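Local coordinates for glycerol uptake operon antiterminator regulatory protein (Listeria monocytogenes str. 4b, PDB 3KTS), which probably regulates the glycerol uptake operon by antitermination of transcription in response to glycerol 3-phosphate, using a TIM-barrel-type fold, at residues I123-I137 / M145-I159. Numbering follows the deposited sequence.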
ATOM      1  N   ILE A 123       8.875   8.231  -9.693  1.00 73.76           N
ATOM      2  CA  ILE A 123       9.163   6.796  -9.623  1.00 76.80           C
ATOM      3  C   ILE A 123      10.573   6.508 -10.139  1.00 82.98           C
ATOM      4  O   ILE A 123      11.322   5.742  -9.526  1.00 83.78           O
ATOM      5  CB  ILE A 123       8.113   5.982 -10.425  1.00 70.29           C
ATOM      6  CG1 ILE A 123       6.787   5.937  -9.665  1.00 74.90           C
ATOM      7  CG2 ILE A 123       8.587   4.557 -10.686  1.00 74.60           C
ATOM      8  CD1 ILE A 123       5.606   5.575 -10.536  1.00 79.00           C
ATOM      9  N   GLN A 124      10.925   7.153 -11.251  1.00 85.84           N
ATOM     10  CA  GLN A 124      12.240   7.019 -11.863  1.00 90.62           C
ATOM     11  C   GLN A 124      13.340   7.481 -10.920  1.00 87.54           C
ATOM     12  O   GLN A 124      14.388   6.839 -10.827  1.00 86.57           O
ATOM     13  CB  GLN A 124      12.308   7.820 -13.169  1.00 96.80           C
ATOM     14  CG  GLN A 124      13.416   7.375 -14.124  1.00111.16           C
ATOM     15  CD  GLN A 124      13.187   5.974 -14.683  1.00134.08           C
ATOM     16  OE1 GLN A 124      12.059   5.597 -15.010  1.00126.26           O
ATOM     17  NE2 GLN A 124      14.263   5.199 -14.795  1.00133.41           N
ATOM     18  N   LYS A 125      13.082   8.585 -10.221  1.00 87.98           N
ATOM     19  CA  LYS A 125      14.043   9.178  -9.295  1.00 88.06           C
ATOM     20  C   LYS A 125      14.240   8.341  -8.023  1.00 84.68           C
ATOM     21  O   LYS A 125      15.368   7.992  -7.682  1.00 84.95           O
ATOM     22  CB  LYS A 125      13.650  10.629  -8.953  1.00 85.81           C
ATOM     23  CG  LYS A 125      14.322  11.200  -7.691  1.00 91.96           C
ATOM     24  CD  LYS A 125      14.095  12.695  -7.512  1.00 87.15           C
ATOM     25  CE  LYS A 125      15.127  13.509  -8.287  1.00112.84           C
ATOM     26  NZ  LYS A 125      15.085  14.961  -7.942  1.00117.06           N
ATOM     27  N   VAL A 126      13.153   8.009  -7.334  1.00 80.29           N
ATOM     28  CA  VAL A 126      13.276   7.442  -5.986  1.00 84.73           C
ATOM     29  C   VAL A 126      13.372   5.915  -5.958  1.00 79.21           C
ATOM     30  O   VAL A 126      13.750   5.334  -4.936  1.00 82.71           O
ATOM     31  CB  VAL A 126      12.164   7.944  -5.027  1.00 85.47           C
ATOM     32  CG1 VAL A 126      12.097   9.478  -5.031  1.00 85.42           C
ATOM     33  CG2 VAL A 126      10.820   7.336  -5.392  1.00 85.88           C
ATOM     34  N   GLN A 127      13.048   5.291  -7.087  1.00 74.08           N
ATOM     35  CA  GLN A 127      13.103   3.841  -7.268  1.00 74.70           C
ATOM     36  C   GLN A 127      12.392   3.073  -6.153  1.00 77.91           C
ATOM     37  O   GLN A 127      13.039   2.412  -5.342  1.00 79.06           O
ATOM     38  CB  GLN A 127      14.554   3.355  -7.438  1.00 75.83           C
ATOM     39  CG  GLN A 127      15.177   3.693  -8.776  1.00 87.43           C
ATOM     40  CD  GLN A 127      14.411   3.090  -9.936  1.00107.12           C
ATOM     41  OE1 GLN A 127      14.123   1.890  -9.949  1.00118.43           O
ATOM     42  NE2 GLN A 127      14.070   3.922 -10.915  1.00106.58           N
ATOM     43  N   PRO A 128      11.053   3.149  -6.115  1.00 79.79           N
ATOM     44  CA  PRO A 128      10.371   2.508  -5.012  1.00 75.20           C
ATOM     45  C   PRO A 128      10.388   1.004  -5.173  1.00 77.83           C
ATOM     46  O   PRO A 128      10.550   0.501  -6.285  1.00 86.13           O
ATOM     47  CB  PRO A 128       8.946   3.034  -5.139  1.00 73.39           C
ATOM     48  CG  PRO A 128       8.771   3.301  -6.574  1.00 76.62           C
ATOM     49  CD  PRO A 128      10.105   3.769  -7.063  1.00 85.58           C
ATOM     50  N   ASP A 129      10.228   0.295  -4.063  1.00 82.54           N
ATOM     51  CA  ASP A 129      10.157  -1.158  -4.076  1.00 83.52           C
ATOM     52  C   ASP A 129       8.890  -1.621  -4.772  1.00 77.41           C
ATOM     53  O   ASP A 129       8.847  -2.712  -5.333  1.00 77.42           O
ATOM     54  CB  ASP A 129      10.193  -1.712  -2.650  1.00 85.44           C
ATOM     55  CG  ASP A 129      11.497  -1.405  -1.925  1.00 98.60           C
ATOM     56  OD1 ASP A 129      12.576  -1.470  -2.562  1.00109.48           O
ATOM     57  OD2 ASP A 129      11.441  -1.108  -0.711  1.00 94.68           O
ATOM     58  N   CYS A 130       7.868  -0.771  -4.739  1.00 82.53           N
ATOM     59  CA  CYS A 130       6.551  -1.099  -5.266  1.00 84.74           C
ATOM     60  C   CYS A 130       5.782   0.190  -5.574  1.00 78.14           C
ATOM     61  O   CYS A 130       6.149   1.247  -5.085  1.00 77.81           O
ATOM     62  CB  CYS A 130       5.804  -1.932  -4.225  1.00 77.32           C
ATOM     63  SG  CYS A 130       4.311  -2.714  -4.794  1.00 95.07           S
ATOM     64  N   ILE A 131       4.732   0.114  -6.387  1.00 80.44           N
ATOM     65  CA  ILE A 131       3.839   1.270  -6.581  1.00 83.87           C
ATOM     66  C   ILE A 131       2.362   0.928  -6.459  1.00 78.81           C
ATOM     67  O   ILE A 131       1.887  -0.003  -7.086  1.00 82.22           O
ATOM     68  CB  ILE A 131       4.094   2.037  -7.912  1.00 75.78           C
ATOM     69  CG1 ILE A 131       4.549   1.092  -9.016  1.00 83.12           C
ATOM     70  CG2 ILE A 131       5.146   3.103  -7.705  1.00 94.64           C
ATOM     71  CD1 ILE A 131       5.005   1.781 -10.302  1.00 89.85           C
ATOM     72  N   GLU A 132       1.640   1.676  -5.633  1.00 74.68           N
ATOM     73  CA  GLU A 132       0.183   1.538  -5.570  1.00 74.89           C
ATOM     74  C   GLU A 132      -0.458   2.550  -6.528  1.00 67.78           C
ATOM     75  O   GLU A 132      -0.215   3.752  -6.420  1.00 64.04           O
ATOM     76  CB  GLU A 132      -0.326   1.732  -4.135  1.00 60.69           C
ATOM     77  CG  GLU A 132      -1.798   1.420  -3.922  1.00 73.10           C
ATOM     78  CD  GLU A 132      -2.271   1.701  -2.490  1.00 81.62           C
ATOM     79  OE1 GLU A 132      -2.155   2.858  -2.016  1.00 78.00           O
ATOM     80  OE2 GLU A 132      -2.775   0.756  -1.841  1.00 77.32           O
ATOM     81  N   LEU A 133      -1.256   2.058  -7.471  1.00 68.62           N
ATOM     82  CA  LEU A 133      -2.008   2.927  -8.383  1.00 70.08           C
ATOM     83  C   LEU A 133      -3.470   3.036  -7.978  1.00 74.77           C
ATOM     84  O   LEU A 133      -4.112   2.035  -7.649  1.00 74.82           O
ATOM     85  CB  LEU A 133      -1.914   2.434  -9.828  1.00 67.30           C
ATOM     86  CG  LEU A 133      -0.832   3.044 -10.730  1.00 85.42           C
ATOM     87  CD1 LEU A 133       0.588   2.647 -10.312  1.00 87.22           C
ATOM     88  CD2 LEU A 133      -1.093   2.667 -12.187  1.00 74.04           C
ATOM     89  N   LEU A 134      -3.982   4.265  -7.991  1.00 76.09           N
ATOM     90  CA  LEU A 134      -5.391   4.540  -7.703  1.00 73.17           C
ATOM     91  C   LEU A 134      -5.986   5.428  -8.799  1.00 76.33           C
ATOM     92  O   LEU A 134      -5.315   6.338  -9.277  1.00 78.75           O
ATOM     93  CB  LEU A 134      -5.555   5.191  -6.329  1.00 73.73           C
ATOM     94  CG  LEU A 134      -5.014   4.407  -5.130  1.00 88.22           C
ATOM     95  CD1 LEU A 134      -3.624   4.884  -4.805  1.00 87.30           C
ATOM     96  CD2 LEU A 134      -5.905   4.533  -3.909  1.00 84.34           C
ATOM     97  N   PRO A 135      -7.236   5.158  -9.223  1.00 82.60           N
ATOM     98  CA  PRO A 135      -8.105   4.063  -8.808  1.00 82.14           C
ATOM     99  C   PRO A 135      -7.702   2.744  -9.445  1.00 82.94           C
ATOM    100  O   PRO A 135      -6.939   2.728 -10.414  1.00 85.60           O
ATOM    101  CB  PRO A 135      -9.474   4.492  -9.327  1.00 78.88           C
ATOM    102  CG  PRO A 135      -9.172   5.279 -10.530  1.00 86.12           C
ATOM    103  CD  PRO A 135      -7.899   6.019 -10.219  1.00 85.08           C
ATOM    104  N   GLY A 136      -8.218   1.654  -8.887  1.00 83.57           N
ATOM    105  CA  GLY A 136      -7.904   0.312  -9.357  1.00 84.53           C
ATOM    106  C   GLY A 136      -8.880  -0.207 -10.391  1.00 84.75           C
ATOM    107  O   GLY A 136      -8.884  -1.403 -10.697  1.00 88.00           O
ATOM    108  N   ILE A 137      -9.710   0.685 -10.930  1.00 83.13           N
ATOM    109  CA  ILE A 137     -10.676   0.297 -11.959  1.00 85.95           C
ATOM    110  C   ILE A 137     -10.343   0.811 -13.359  1.00 84.46           C
ATOM    111  O   ILE A 137     -11.217   0.855 -14.225  1.00 83.41           O
ATOM    112  CB  ILE A 137     -12.134   0.654 -11.579  1.00 80.68           C
ATOM    113  CG1 ILE A 137     -12.259   2.132 -11.194  1.00 94.61           C
ATOM    114  CG2 ILE A 137     -12.631  -0.275 -10.472  1.00 85.47           C
ATOM    115  CD1 ILE A 137     -13.692   2.616 -11.054  1.00 95.53           C
ATOM    116  N   MET A 145       1.448   1.210 -17.353  1.00 93.98           N
ATOM    117  CA  MET A 145       2.435   1.546 -16.335  1.00 89.65           C
ATOM    118  C   MET A 145       3.420   0.401 -16.123  1.00 83.91           C
ATOM    119  O   MET A 145       4.624   0.622 -15.992  1.00 81.12           O
ATOM    120  CB  MET A 145       1.746   1.897 -15.015  1.00 92.84           C
ATOM    121  CG  MET A 145       1.658   3.390 -14.739  1.00106.40           C
ATOM    122  SD  MET A 145       2.880   3.948 -13.537  1.00 96.65           S
ATOM    123  CE  MET A 145       4.398   3.683 -14.450  1.00 88.14           C
ATOM    124  N   THR A 146       2.900  -0.822 -16.089  1.00 90.10           N
ATOM    125  CA  THR A 146       3.719  -1.995 -15.806  1.00 96.03           C
ATOM    126  C   THR A 146       4.736  -2.238 -16.916  1.00 96.70           C
ATOM    127  O   THR A 146       5.842  -2.718 -16.663  1.00 98.64           O
ATOM    128  CB  THR A 146       2.855  -3.257 -15.628  1.00 95.97           C
ATOM    129  OG1 THR A 146       1.768  -3.231 -16.563  1.00106.02           O
ATOM    130  CG2 THR A 146       2.299  -3.327 -14.213  1.00 91.55           C
ATOM    131  N   GLN A 147       4.354  -1.906 -18.145  1.00 95.56           N
ATOM    132  CA  GLN A 147       5.201  -2.160 -19.304  1.00 98.05           C
ATOM    133  C   GLN A 147       6.222  -1.044 -19.496  1.00 96.95           C
ATOM    134  O   GLN A 147       6.865  -0.950 -20.541  1.00100.40           O
ATOM    135  CB  GLN A 147       4.349  -2.314 -20.566  1.00 98.65           C
ATOM    136  CG  GLN A 147       3.852  -3.730 -20.810  1.00103.39           C
ATOM    137  CD  GLN A 147       2.649  -3.775 -21.730  1.00113.83           C
ATOM    138  OE1 GLN A 147       2.624  -3.120 -22.772  1.00124.71           O
ATOM    139  NE2 GLN A 147       1.640  -4.551 -21.349  1.00111.23           N
ATOM    140  N   LYS A 148       6.366  -0.199 -18.479  1.00 93.40           N
ATOM    141  CA  LYS A 148       7.215   0.983 -18.579  1.00 96.92           C
ATOM    142  C   LYS A 148       8.591   0.725 -17.976  1.00100.67           C
ATOM    143  O   LYS A 148       9.612   0.871 -18.648  1.00107.72           O
ATOM    144  CB  LYS A 148       6.553   2.177 -17.890  1.00 99.08           C
ATOM    145  CG  LYS A 148       5.804   3.103 -18.835  1.00103.77           C
ATOM    146  CD  LYS A 148       6.751   4.068 -19.527  1.00120.32           C
ATOM    147  CE  LYS A 148       6.711   3.896 -21.036  1.00121.96           C
ATOM    148  NZ  LYS A 148       7.265   5.082 -21.746  1.00108.23           N
ATOM    149  N   LEU A 149       8.612   0.343 -16.703  1.00107.17           N
ATOM    150  CA  LEU A 149       9.864   0.136 -15.984  1.00113.45           C
ATOM    151  C   LEU A 149      10.044  -1.328 -15.599  1.00111.08           C
ATOM    152  O   LEU A 149      11.161  -1.843 -15.587  1.00111.06           O
ATOM    153  CB  LEU A 149       9.917   1.020 -14.736  1.00113.60           C
ATOM    154  CG  LEU A 149       9.684   2.516 -14.954  1.00120.40           C
ATOM    155  CD1 LEU A 149       8.268   2.904 -14.556  1.00117.80           C
ATOM    156  CD2 LEU A 149      10.707   3.337 -14.182  1.00118.65           C
ATOM    157  N   HIS A 150       8.936  -1.992 -15.285  1.00108.98           N
ATOM    158  CA  HIS A 150       8.947  -3.088 -14.323  1.00111.54           C
ATOM    159  C   HIS A 150       9.581  -2.657 -13.004  1.00106.80           C
ATOM    160  O   HIS A 150      10.706  -3.045 -12.689  1.00108.84           O
ATOM    161  CB  HIS A 150       9.693  -4.296 -14.895  1.00120.05           C
ATOM    162  CG  HIS A 150       9.048  -5.609 -14.579  1.00125.81           C
ATOM    163  ND1 HIS A 150       7.745  -5.900 -14.924  1.00128.17           N
ATOM    164  CD2 HIS A 150       9.525  -6.709 -13.951  1.00134.79           C
ATOM    165  CE1 HIS A 150       7.448  -7.122 -14.521  1.00135.77           C
ATOM    166  NE2 HIS A 150       8.511  -7.635 -13.928  1.00144.23           N
ATOM    167  N   ILE A 151       8.852  -1.853 -12.238  1.00 97.95           N
ATOM    168  CA  ILE A 151       8.547  -2.185 -10.851  1.00 86.33           C
ATOM    169  C   ILE A 151       7.144  -2.768 -10.720  1.00 78.39           C
ATOM    170  O   ILE A 151       6.240  -2.411 -11.475  1.00 73.35           O
ATOM    171  CB  ILE A 151       8.669  -0.952  -9.936  1.00 84.17           C
ATOM    172  CG1 ILE A 151      10.107  -0.432  -9.928  1.00 78.54           C
ATOM    173  CG2 ILE A 151       8.210  -1.288  -8.525  1.00 81.94           C
ATOM    174  CD1 ILE A 151      10.214   1.076  -9.990  1.00 84.93           C
ATOM    175  N   PRO A 152       6.970  -3.665  -9.756  1.00 78.77           N
ATOM    176  CA  PRO A 152       5.651  -4.239  -9.467  1.00 79.55           C
ATOM    177  C   PRO A 152       4.657  -3.173  -9.019  1.00 82.52           C
ATOM    178  O   PRO A 152       5.016  -2.276  -8.257  1.00 81.66           O
ATOM    179  CB  PRO A 152       5.941  -5.204  -8.315  1.00 79.29           C
ATOM    180  CG  PRO A 152       7.126  -4.622  -7.633  1.00 81.37           C
ATOM    181  CD  PRO A 152       7.959  -3.998  -8.716  1.00 65.58           C
ATOM    182  N   VAL A 153       3.419  -3.277  -9.492  1.00 81.40           N
ATOM    183  CA  VAL A 153       2.361  -2.343  -9.093  1.00 77.08           C
ATOM    184  C   VAL A 153       1.173  -3.024  -8.394  1.00 77.39           C
ATOM    185  O   VAL A 153       0.702  -4.074  -8.829  1.00 78.67           O
ATOM    186  CB  VAL A 153       1.909  -1.351 -10.243  1.00 75.11           C
ATOM    187  CG1 VAL A 153       2.952  -1.253 -11.341  1.00 64.70           C
ATOM    188  CG2 VAL A 153       0.558  -1.715 -10.841  1.00 93.28           C
ATOM    189  N   ILE A 154       0.736  -2.436  -7.281  1.00 75.87           N
ATOM    190  CA  ILE A 154      -0.526  -2.787  -6.644  1.00 74.60           C
ATOM    191  C   ILE A 154      -1.540  -1.820  -7.233  1.00 78.22           C
ATOM    192  O   ILE A 154      -1.188  -0.695  -7.582  1.00 79.66           O
ATOM    193  CB  ILE A 154      -0.481  -2.571  -5.103  1.00 82.56           C
ATOM    194  CG1 ILE A 154       0.713  -3.278  -4.461  1.00 79.47           C
ATOM    195  CG2 ILE A 154      -1.786  -3.019  -4.424  1.00 95.74           C
ATOM    196  CD1 ILE A 154       0.478  -4.722  -4.112  1.00 98.45           C
ATOM    197  N   ALA A 155      -2.786  -2.257  -7.378  1.00 79.37           N
ATOM    198  CA  ALA A 155      -3.869  -1.337  -7.705  1.00 83.26           C
ATOM    199  C   ALA A 155      -4.859  -1.283  -6.555  1.00 80.32           C
ATOM    200  O   ALA A 155      -5.096  -2.280  -5.878  1.00 84.49           O
ATOM    201  CB  ALA A 155      -4.555  -1.741  -8.984  1.00 81.41           C
ATOM    202  N   GLY A 156      -5.427  -0.108  -6.336  1.00 73.41           N
ATOM    203  CA  GLY A 156      -6.352   0.101  -5.238  1.00 69.97           C
ATOM    204  C   GLY A 156      -7.320   1.212  -5.560  1.00 73.73           C
ATOM    205  O   GLY A 156      -7.060   2.028  -6.433  1.00 77.39           O
ATOM    206  N   GLY A 157      -8.441   1.245  -4.852  1.00 81.77           N
ATOM    207  CA  GLY A 157      -9.428   2.300  -5.036  1.00 80.66           C
ATOM    208  C   GLY A 157     -10.569   1.886  -5.935  1.00 80.92           C
ATOM    209  O   GLY A 157     -10.354   1.485  -7.079  1.00 76.90           O
ATOM    210  N   LEU A 158     -11.778   1.958  -5.385  1.00 84.39           N
ATOM    211  CA  LEU A 158     -13.034   1.775  -6.122  1.00 86.86           C
ATOM    212  C   LEU A 158     -13.315   0.366  -6.656  1.00 87.29           C
ATOM    213  O   LEU A 158     -14.211   0.188  -7.484  1.00 90.31           O
ATOM    214  CB  LEU A 158     -13.174   2.817  -7.247  1.00 82.25           C
ATOM    215  CG  LEU A 158     -13.159   4.288  -6.832  1.00 90.80           C
ATOM    216  CD1 LEU A 158     -13.281   5.181  -8.058  1.00 93.15           C
ATOM    217  CD2 LEU A 158     -14.269   4.587  -5.828  1.00 76.11           C
ATOM    218  N   ILE A 159     -12.573  -0.631  -6.180  1.00 93.43           N
ATOM    219  CA  ILE A 159     -12.833  -2.013  -6.594  1.00 94.28           C
ATOM    220  C   ILE A 159     -14.010  -2.603  -5.818  1.00 96.20           C
ATOM    221  O   ILE A 159     -13.892  -2.899  -4.623  1.00 98.16           O
ATOM    222  CB  ILE A 159     -11.607  -2.954  -6.466  1.00 93.54           C
ATOM    223  CG1 ILE A 159     -10.384  -2.412  -7.206  1.00 77.83           C
ATOM    224  CG2 ILE A 159     -11.939  -4.298  -7.051  1.00103.46           C
ATOM    225  CD1 ILE A 159      -9.391  -1.760  -6.305  1.00 86.85           C
TER
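Ile131 and Val153 pair side by side, Ile131 CG1 lying 3.7 Å from Val153 CG1, on neighbouring parallel strands of a TIM-type barrel, 130-134 and 153-156, which helix 139-149 joins in a beta-alpha-beta crossover. Four backbone hydrogen bonds hold the strands together: Ile131 N reaches Pro152 O, Ile154 N reaches Ile131 O, Leu133 N reaches Ile154 O, and Gly156 N approaches Leu133 O at 2.8 Å almost in line with the carbonyl. Ile131, Leu133, Val153 and Ala155 face the helices; Glu132 and Ile154 face the barrel interior, where the buried carboxylate of Glu132 is held by Arg107 and Thr177.

Ile151, in the loop leading into strand 153-156, packs against the C-terminal end of helix 113-126 and the loop after it. Its CB bears two branches. CG2, anti to the backbone N, lies 3.7 Å from Cys130 CA and also touches Asp129 O. The other branch, beside that N (chi1 -63°), runs past Pro128 O, which both CG1 and CD1 meet. At the tip, CD1 rests against Pro128 CD and 3.9 Å from Ile123 CG2. Nearby, Met145 CG lies 3.8 Å from Leu133 CD2.

Beyond the strands, close to where Leu158 N hydrogen-bonds to an unidentified ligand that may mark a pocket, the cis peptide before Pro135 leads into Gly136, whose N donates to a lone pair of Gly157 O at 2.8 Å, in the carbonyl plane.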